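PDB 2JG5: fructose 1-phosphate kinase from Staphylococcus aureus, which probably catalyses the ATP-dependent phosphorylation of fructose 1-phosphate to fructose 1,6-bisphosphate, and may likewise phosphorylate tagatose 6-phosphate. Local coordinates for residues 53-67 against 76-88. Numbering follows the deposited sequence.
Sequences STALGFAGGFPGKFI and IQSNFIEVDEDTR
The Phe80 ring lies against the bend of 53-67 at Gly57: Ala55 O sits over the centre of one face, Gly57 CA meets its edge in plane, and Phe80 CZ is 3.7 Å from Ala55 CB. Ile67, from the helix, brings CG2 to within 3.8 Å of Phe80 CE1, the two side chains crossing at about a right angle. Beside the ring the backbones pair as parallel strands; Ala55 and Ala59 each donate to one residue and accept from another of 77-83, and Gly57 O takes Ile81 N at 2.8 Å, nearly along the C=O axis. The chain turns a corner at Gly57, whose N donates to a water. Phe58 CD2 touches both Ile81 CB and Val83 CG1, and Leu116 of helix 110-120 also touches this ring.

Farther on, Thr87 closes the contact. With chi1 at -72°, its hydroxyl stands beside its own backbone N and accepts Gly60 N at 3.1 Å, while Thr87 N bonds to Gly60 O; a water joins OG1 to Phe58 O. Thr87 CG2 is pressed tightly on Ile67 CD1 (3.4 Å). Asp86 OD1 reaches Phe62 N through another water, and its OD2 forms a salt bridge with Lys33 of the second subunit. Strand 58-59, helix 61-73 and strand 77-82 thus form a beta-alpha-beta crossover at one edge of the parallel sheet of this ribokinase-like pfkB fold.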
ATOM      1  N   SER A  53     -17.570  20.705  -3.052  1.00 30.19           N
ATOM      2  CA  SER A  53     -16.879  20.798  -1.790  1.00 30.17           C
ATOM      3  C   SER A  53     -15.419  20.634  -2.127  1.00 30.03           C
ATOM      4  O   SER A  53     -15.068  20.077  -3.173  1.00 30.07           O
ATOM      5  CB  SER A  53     -17.332  19.702  -0.824  1.00 30.11           C
ATOM      6  OG  SER A  53     -16.877  18.430  -1.252  1.00 30.40           O
ATOM      7  N   THR A  54     -14.573  21.137  -1.245  1.00 30.21           N
ATOM      8  CA  THR A  54     -13.142  21.027  -1.407  1.00 30.12           C
ATOM      9  C   THR A  54     -12.611  20.304  -0.201  1.00 29.96           C
ATOM     10  O   THR A  54     -12.854  20.720   0.929  1.00 29.95           O
ATOM     11  CB  THR A  54     -12.505  22.423  -1.486  1.00 30.04           C
ATOM     12  OG1 THR A  54     -13.139  23.154  -2.528  1.00 29.55           O
ATOM     13  CG2 THR A  54     -11.004  22.336  -1.764  1.00 30.15           C
ATOM     14  N   ALA A  55     -11.888  19.219  -0.448  1.00 30.24           N
ATOM     15  CA  ALA A  55     -11.289  18.440   0.627  1.00 30.48           C
ATOM     16  C   ALA A  55     -10.051  19.136   1.199  1.00 30.68           C
ATOM     17  O   ALA A  55      -9.104  19.455   0.483  1.00 30.77           O
ATOM     18  CB  ALA A  55     -10.956  17.028   0.156  1.00 30.36           C
ATOM     19  N   LEU A  56     -10.093  19.387   2.500  1.00 31.13           N
ATOM     20  CA  LEU A  56      -8.953  19.909   3.240  1.00 31.09           C
ATOM     21  C   LEU A  56      -8.455  18.818   4.170  1.00 31.04           C
ATOM     22  O   LEU A  56      -9.114  17.791   4.331  1.00 31.07           O
ATOM     23  CB  LEU A  56      -9.359  21.141   4.046  1.00 30.82           C
ATOM     24  CG  LEU A  56      -9.941  22.357   3.326  1.00 31.01           C
ATOM     25  CD1 LEU A  56     -10.098  23.482   4.344  1.00 29.96           C
ATOM     26  CD2 LEU A  56      -9.081  22.788   2.141  1.00 30.43           C
ATOM     27  N   GLY A  57      -7.291  19.038   4.775  1.00 31.16           N
ATOM     28  CA  GLY A  57      -6.677  18.036   5.640  1.00 30.99           C
ATOM     29  C   GLY A  57      -5.249  17.743   5.239  1.00 30.82           C
ATOM     30  O   GLY A  57      -4.618  18.560   4.581  1.00 30.92           O
ATOM     31  N   PHE A  58      -4.739  16.567   5.598  1.00 30.48           N
ATOM     32  CA  PHE A  58      -3.311  16.301   5.400  1.00 30.40           C
ATOM     33  C   PHE A  58      -3.004  15.192   4.416  1.00 30.44           C
ATOM     34  O   PHE A  58      -3.524  14.085   4.540  1.00 30.42           O
ATOM     35  CB  PHE A  58      -2.627  16.036   6.749  1.00 30.01           C
ATOM     36  CG  PHE A  58      -2.895  17.110   7.768  1.00 30.15           C
ATOM     37  CD1 PHE A  58      -3.864  16.928   8.745  1.00 28.71           C
ATOM     38  CD2 PHE A  58      -2.204  18.323   7.719  1.00 28.34           C
ATOM     39  CE1 PHE A  58      -4.132  17.933   9.659  1.00 30.34           C
ATOM     40  CE2 PHE A  58      -2.467  19.321   8.631  1.00 27.17           C
ATOM     41  CZ  PHE A  58      -3.422  19.133   9.601  1.00 28.28           C
ATOM     42  N   ALA A  59      -2.147  15.495   3.435  1.00 30.54           N
ATOM     43  CA  ALA A  59      -1.647  14.457   2.526  1.00 30.56           C
ATOM     44  C   ALA A  59      -0.132  14.528   2.323  1.00 30.85           C
ATOM     45  O   ALA A  59       0.467  15.604   2.363  1.00 31.21           O
ATOM     46  CB  ALA A  59      -2.379  14.487   1.200  1.00 29.87           C
ATOM     47  N   GLY A  60       0.475  13.366   2.108  1.00 31.21           N
ATOM     48  CA  GLY A  60       1.912  13.270   1.944  1.00 31.04           C
ATOM     49  C   GLY A  60       2.325  12.029   1.184  1.00 30.96           C
ATOM     50  O   GLY A  60       1.613  11.022   1.175  1.00 30.54           O
ATOM     51  N   GLY A  61       3.494  12.123   0.557  1.00 30.93           N
ATOM     52  CA  GLY A  61       4.054  11.058  -0.244  1.00 31.09           C
ATOM     53  C   GLY A  61       3.194  10.719  -1.440  1.00 31.35           C
ATOM     54  O   GLY A  61       2.361  11.520  -1.888  1.00 31.08           O
ATOM     55  N   PHE A  62       3.393   9.513  -1.952  1.00 31.53           N
ATOM     56  CA  PHE A  62       2.641   9.055  -3.100  1.00 31.79           C
ATOM     57  C   PHE A  62       1.255   8.511  -2.721  1.00 31.60           C
ATOM     58  O   PHE A  62       0.305   8.657  -3.492  1.00 31.41           O
ATOM     59  CB  PHE A  62       3.479   8.084  -3.920  1.00 32.08           C
ATOM     60  CG  PHE A  62       4.675   8.738  -4.585  1.00 33.40           C
ATOM     61  CD1 PHE A  62       4.507   9.578  -5.697  1.00 34.25           C
ATOM     62  CD2 PHE A  62       5.965   8.517  -4.107  1.00 33.98           C
ATOM     63  CE1 PHE A  62       5.608  10.182  -6.319  1.00 33.57           C
ATOM     64  CE2 PHE A  62       7.065   9.119  -4.722  1.00 33.90           C
ATOM     65  CZ  PHE A  62       6.882   9.954  -5.832  1.00 33.32           C
ATOM     66  N   PRO A  63       1.122   7.910  -1.523  1.00 31.47           N
ATOM     67  CA  PRO A  63      -0.220   7.714  -0.995  1.00 31.35           C
ATOM     68  C   PRO A  63      -1.032   9.006  -0.979  1.00 31.32           C
ATOM     69  O   PRO A  63      -2.252   8.958  -1.134  1.00 31.78           O
ATOM     70  CB  PRO A  63       0.043   7.254   0.439  1.00 31.40           C
ATOM     71  CG  PRO A  63       1.321   6.539   0.351  1.00 31.40           C
ATOM     72  CD  PRO A  63       2.140   7.352  -0.612  1.00 31.63           C
ATOM     73  N   GLY A  64      -0.355  10.145  -0.802  1.00 31.14           N
ATOM     74  CA  GLY A  64      -1.006  11.459  -0.784  1.00 30.68           C
ATOM     75  C   GLY A  64      -1.520  11.835  -2.158  1.00 30.37           C
ATOM     76  O   GLY A  64      -2.685  12.201  -2.314  1.00 30.09           O
ATOM     77  N   LYS A  65      -0.633  11.727  -3.148  1.00 30.17           N
ATOM     78  CA  LYS A  65      -0.949  11.962  -4.546  1.00 30.10           C
ATOM     79  C   LYS A  65      -2.135  11.116  -5.013  1.00 29.88           C
ATOM     80  O   LYS A  65      -3.029  11.619  -5.695  1.00 29.90           O
ATOM     81  CB  LYS A  65       0.280  11.674  -5.424  1.00 30.57           C
ATOM     82  CG  LYS A  65       1.555  12.442  -5.044  1.00 32.15           C
ATOM     83  CD  LYS A  65       1.451  13.935  -5.369  1.00 35.19           C
ATOM     84  CE  LYS A  65       2.824  14.620  -5.366  1.00 37.31           C
ATOM     85  NZ  LYS A  65       2.865  15.797  -6.311  1.00 36.91           N
ATOM     86  N   PHE A  66      -2.144   9.837  -4.644  1.00 29.62           N
ATOM     87  CA  PHE A  66      -3.239   8.939  -5.019  1.00 29.71           C
ATOM     88  C   PHE A  66      -4.610   9.494  -4.628  1.00 30.03           C
ATOM     89  O   PHE A  66      -5.569   9.429  -5.409  1.00 29.78           O
ATOM     90  CB  PHE A  66      -3.052   7.556  -4.386  1.00 29.37           C
ATOM     91  CG  PHE A  66      -4.233   6.634  -4.583  1.00 28.98           C
ATOM     92  CD1 PHE A  66      -4.316   5.821  -5.707  1.00 28.04           C
ATOM     93  CD2 PHE A  66      -5.265   6.586  -3.645  1.00 28.74           C
ATOM     94  CE1 PHE A  66      -5.407   4.972  -5.896  1.00 28.48           C
ATOM     95  CE2 PHE A  66      -6.360   5.736  -3.825  1.00 28.88           C
ATOM     96  CZ  PHE A  66      -6.427   4.926  -4.951  1.00 28.50           C
ATOM     97  N   ILE A  67      -4.690  10.017  -3.406  1.00 30.10           N
ATOM     98  CA  ILE A  67      -5.916  10.607  -2.894  1.00 30.56           C
ATOM     99  C   ILE A  67      -6.325  11.850  -3.695  1.00 30.74           C
ATOM    100  O   ILE A  67      -7.514  12.032  -4.018  1.00 31.04           O
ATOM    101  CB  ILE A  67      -5.787  10.921  -1.396  1.00 30.60           C
ATOM    102  CG1 ILE A  67      -5.708   9.606  -0.609  1.00 30.74           C
ATOM    103  CG2 ILE A  67      -6.950  11.789  -0.920  1.00 30.45           C
ATOM    104  CD1 ILE A  67      -5.764   9.777   0.894  1.00 31.65           C
ATOM    105  N   ILE A  76     -13.847  16.146  -7.657  1.00 33.82           N
ATOM    106  CA  ILE A  76     -13.862  16.772  -6.341  1.00 33.61           C
ATOM    107  C   ILE A  76     -12.537  17.510  -6.115  1.00 33.90           C
ATOM    108  O   ILE A  76     -11.455  16.945  -6.299  1.00 34.18           O
ATOM    109  CB  ILE A  76     -14.165  15.757  -5.209  1.00 33.32           C
ATOM    110  CG1 ILE A  76     -15.511  15.071  -5.462  1.00 32.76           C
ATOM    111  CG2 ILE A  76     -14.186  16.457  -3.857  1.00 33.00           C
ATOM    112  CD1 ILE A  76     -15.731  13.782  -4.710  1.00 30.10           C
ATOM    113  N   GLN A  77     -12.636  18.782  -5.743  1.00 34.06           N
ATOM    114  CA  GLN A  77     -11.460  19.608  -5.488  1.00 34.28           C
ATOM    115  C   GLN A  77     -10.863  19.266  -4.132  1.00 33.71           C
ATOM    116  O   GLN A  77     -11.561  18.755  -3.245  1.00 33.86           O
ATOM    117  CB  GLN A  77     -11.812  21.102  -5.545  1.00 34.35           C
ATOM    118  CG  GLN A  77     -12.385  21.567  -6.869  1.00 35.17           C
ATOM    119  CD  GLN A  77     -12.914  22.993  -6.802  1.00 35.74           C
ATOM    120  OE1 GLN A  77     -14.132  23.230  -6.830  1.00 36.95           O
ATOM    121  NE2 GLN A  77     -11.999  23.954  -6.709  1.00 37.28           N
ATOM    122  N   SER A  78      -9.567  19.535  -3.987  1.00 33.03           N
ATOM    123  CA  SER A  78      -8.860  19.340  -2.736  1.00 32.68           C
ATOM    124  C   SER A  78      -7.744  20.368  -2.575  1.00 32.76           C
ATOM    125  O   SER A  78      -7.190  20.882  -3.549  1.00 32.17           O
ATOM    126  CB  SER A  78      -8.308  17.913  -2.624  1.00 32.83           C
ATOM    127  OG  SER A  78      -7.188  17.711  -3.478  1.00 32.82           O
ATOM    128  N   ASN A  79      -7.423  20.676  -1.327  1.00 32.59           N
ATOM    129  CA  ASN A  79      -6.381  21.637  -1.044  1.00 32.37           C
ATOM    130  C   ASN A  79      -5.708  21.174   0.231  1.00 32.05           C
ATOM    131  O   ASN A  79      -5.678  21.881   1.241  1.00 31.76           O
ATOM    132  CB  ASN A  79      -6.974  23.045  -0.939  1.00 32.37           C
ATOM    133  CG  ASN A  79      -5.948  24.148  -1.168  1.00 32.92           C
ATOM    134  OD1 ASN A  79      -4.793  23.901  -1.520  1.00 32.77           O
ATOM    135  ND2 ASN A  79      -6.379  25.386  -0.963  1.00 33.91           N
ATOM    136  N   PHE A  80      -5.207  19.938   0.160  1.00 31.76           N
ATOM    137  CA  PHE A  80      -4.519  19.268   1.257  1.00 31.22           C
ATOM    138  C   PHE A  80      -3.191  19.922   1.603  1.00 30.85           C
ATOM    139  O   PHE A  80      -2.490  20.432   0.726  1.00 30.54           O
ATOM    140  CB  PHE A  80      -4.264  17.793   0.913  1.00 31.48           C
ATOM    141  CG  PHE A  80      -5.501  16.938   0.923  1.00 31.45           C
ATOM    142  CD1 PHE A  80      -5.948  16.331  -0.246  1.00 32.20           C
ATOM    143  CD2 PHE A  80      -6.206  16.722   2.102  1.00 31.49           C
ATOM    144  CE1 PHE A  80      -7.091  15.518  -0.242  1.00 32.38           C
ATOM    145  CE2 PHE A  80      -7.350  15.926   2.123  1.00 32.32           C
ATOM    146  CZ  PHE A  80      -7.795  15.320   0.948  1.00 32.44           C
ATOM    147  N   ILE A  81      -2.863  19.897   2.891  1.00 30.39           N
ATOM    148  CA  ILE A  81      -1.584  20.378   3.390  1.00 30.34           C
ATOM    149  C   ILE A  81      -0.576  19.254   3.235  1.00 30.86           C
ATOM    150  O   ILE A  81      -0.753  18.167   3.827  1.00 30.72           O
ATOM    151  CB  ILE A  81      -1.651  20.772   4.900  1.00 30.07           C
ATOM    152  CG1 ILE A  81      -2.771  21.787   5.172  1.00 29.03           C
ATOM    153  CG2 ILE A  81      -0.277  21.230   5.412  1.00 29.64           C
ATOM    154  CD1 ILE A  81      -2.603  23.145   4.467  1.00 29.88           C
ATOM    155  N   GLU A  82       0.477  19.511   2.454  1.00 31.14           N
ATOM    156  CA  GLU A  82       1.530  18.519   2.223  1.00 31.77           C
ATOM    157  C   GLU A  82       2.275  18.267   3.522  1.00 31.65           C
ATOM    158  O   GLU A  82       2.842  19.193   4.125  1.00 31.71           O
ATOM    159  CB  GLU A  82       2.500  18.971   1.115  1.00 32.02           C
ATOM    160  CG  GLU A  82       3.481  17.876   0.610  1.00 32.97           C
ATOM    161  CD  GLU A  82       4.664  18.443  -0.168  1.00 32.76           C
ATOM    162  OE1 GLU A  82       4.638  18.393  -1.418  1.00 36.20           O
ATOM    163  OE2 GLU A  82       5.622  18.950   0.462  1.00 33.67           O
ATOM    164  N   VAL A  83       2.240  17.020   3.968  1.00 31.79           N
ATOM    165  CA  VAL A  83       3.040  16.594   5.113  1.00 32.32           C
ATOM    166  C   VAL A  83       4.224  15.731   4.630  1.00 32.57           C
ATOM    167  O   VAL A  83       4.230  15.260   3.491  1.00 32.30           O
ATOM    168  CB  VAL A  83       2.176  15.900   6.213  1.00 32.30           C
ATOM    169  CG1 VAL A  83       1.066  16.841   6.674  1.00 32.31           C
ATOM    170  CG2 VAL A  83       1.560  14.619   5.703  1.00 32.54           C
ATOM    171  N   ASP A  84       5.219  15.550   5.500  1.00 33.20           N
ATOM    172  CA  ASP A  84       6.511  14.961   5.141  1.00 33.33           C
ATOM    173  C   ASP A  84       6.531  13.422   5.188  1.00 32.98           C
ATOM    174  O   ASP A  84       7.511  12.796   4.784  1.00 32.39           O
ATOM    175  CB  ASP A  84       7.611  15.519   6.057  1.00 33.83           C
ATOM    176  CG  ASP A  84       7.647  17.038   6.077  1.00 35.36           C
ATOM    177  OD1 ASP A  84       7.486  17.648   4.996  1.00 36.47           O
ATOM    178  OD2 ASP A  84       7.841  17.621   7.176  1.00 37.18           O
ATOM    179  N   GLU A  85       5.454  12.823   5.681  1.00 32.61           N
ATOM    180  CA  GLU A  85       5.333  11.362   5.686  1.00 32.46           C
ATOM    181  C   GLU A  85       4.108  10.886   4.893  1.00 32.23           C
ATOM    182  O   GLU A  85       3.191  11.668   4.606  1.00 32.02           O
ATOM    183  CB  GLU A  85       5.275  10.830   7.124  1.00 32.48           C
ATOM    184  CG  GLU A  85       6.539  11.083   7.930  1.00 33.75           C
ATOM    185  CD  GLU A  85       6.548  10.356   9.251  1.00 34.79           C
ATOM    186  OE1 GLU A  85       5.586   9.618   9.554  1.00 34.97           O
ATOM    187  OE2 GLU A  85       7.528  10.534   9.996  1.00 36.93           O
ATOM    188  N   ASP A  86       4.095   9.593   4.569  1.00 31.83           N
ATOM    189  CA  ASP A  86       3.049   9.009   3.736  1.00 31.59           C
ATOM    190  C   ASP A  86       1.663   8.992   4.362  1.00 31.17           C
ATOM    191  O   ASP A  86       1.489   8.598   5.522  1.00 31.58           O
ATOM    192  CB  ASP A  86       3.436   7.595   3.313  1.00 31.35           C
ATOM    193  CG  ASP A  86       4.547   7.582   2.286  1.00 31.49           C
ATOM    194  OD1 ASP A  86       4.931   8.659   1.783  1.00 32.02           O
ATOM    195  OD2 ASP A  86       5.041   6.489   1.979  1.00 31.38           O
ATOM    196  N   THR A  87       0.683   9.414   3.569  1.00 30.65           N
ATOM    197  CA  THR A  87      -0.728   9.226   3.887  1.00 30.28           C
ATOM    198  C   THR A  87      -0.911   7.738   4.174  1.00 30.27           C
ATOM    199  O   THR A  87      -0.294   6.896   3.508  1.00 30.44           O
ATOM    200  CB  THR A  87      -1.622   9.693   2.721  1.00 30.09           C
ATOM    201  OG1 THR A  87      -1.591  11.126   2.648  1.00 31.17           O
ATOM    202  CG2 THR A  87      -3.056   9.244   2.909  1.00 28.85           C
ATOM    203  N   ARG A  88      -1.718   7.408   5.178  1.00 29.84           N
ATOM    204  CA  ARG A  88      -1.821   6.002   5.605  1.00 29.09           C
ATOM    205  C   ARG A  88      -2.528   5.102   4.607  1.00 29.23           C
ATOM    206  O   ARG A  88      -3.341   5.571   3.793  1.00 28.60           O
ATOM    207  CB  ARG A  88      -2.464   5.866   6.988  1.00 28.51           C
ATOM    208  CG  ARG A  88      -3.851   6.451   7.102  1.00 27.33           C
ATOM    209  CD  ARG A  88      -4.456   6.131   8.442  1.00 25.49           C
ATOM    210  NE  ARG A  88      -5.690   6.871   8.630  1.00 25.34           N
ATOM    211  CZ  ARG A  88      -6.661   6.546   9.474  1.00 24.41           C
ATOM    212  NH1 ARG A  88      -6.574   5.455  10.223  1.00 26.03           N
ATOM    213  NH2 ARG A  88      -7.733   7.319   9.557  1.00 22.98           N
TER
HETATM  214  O   HOH W   1      -6.001  21.441   3.716  1.00 22.37           O
HETATM  215  O   HOH W   2      -2.225  11.718   5.263  1.00 23.36           O
HETATM  216  O   HOH W   3       6.103  13.600   1.085  1.00 33.52           O
HETATM  217  O   HOH W   4       5.591   8.068  -0.864  1.00 29.39           O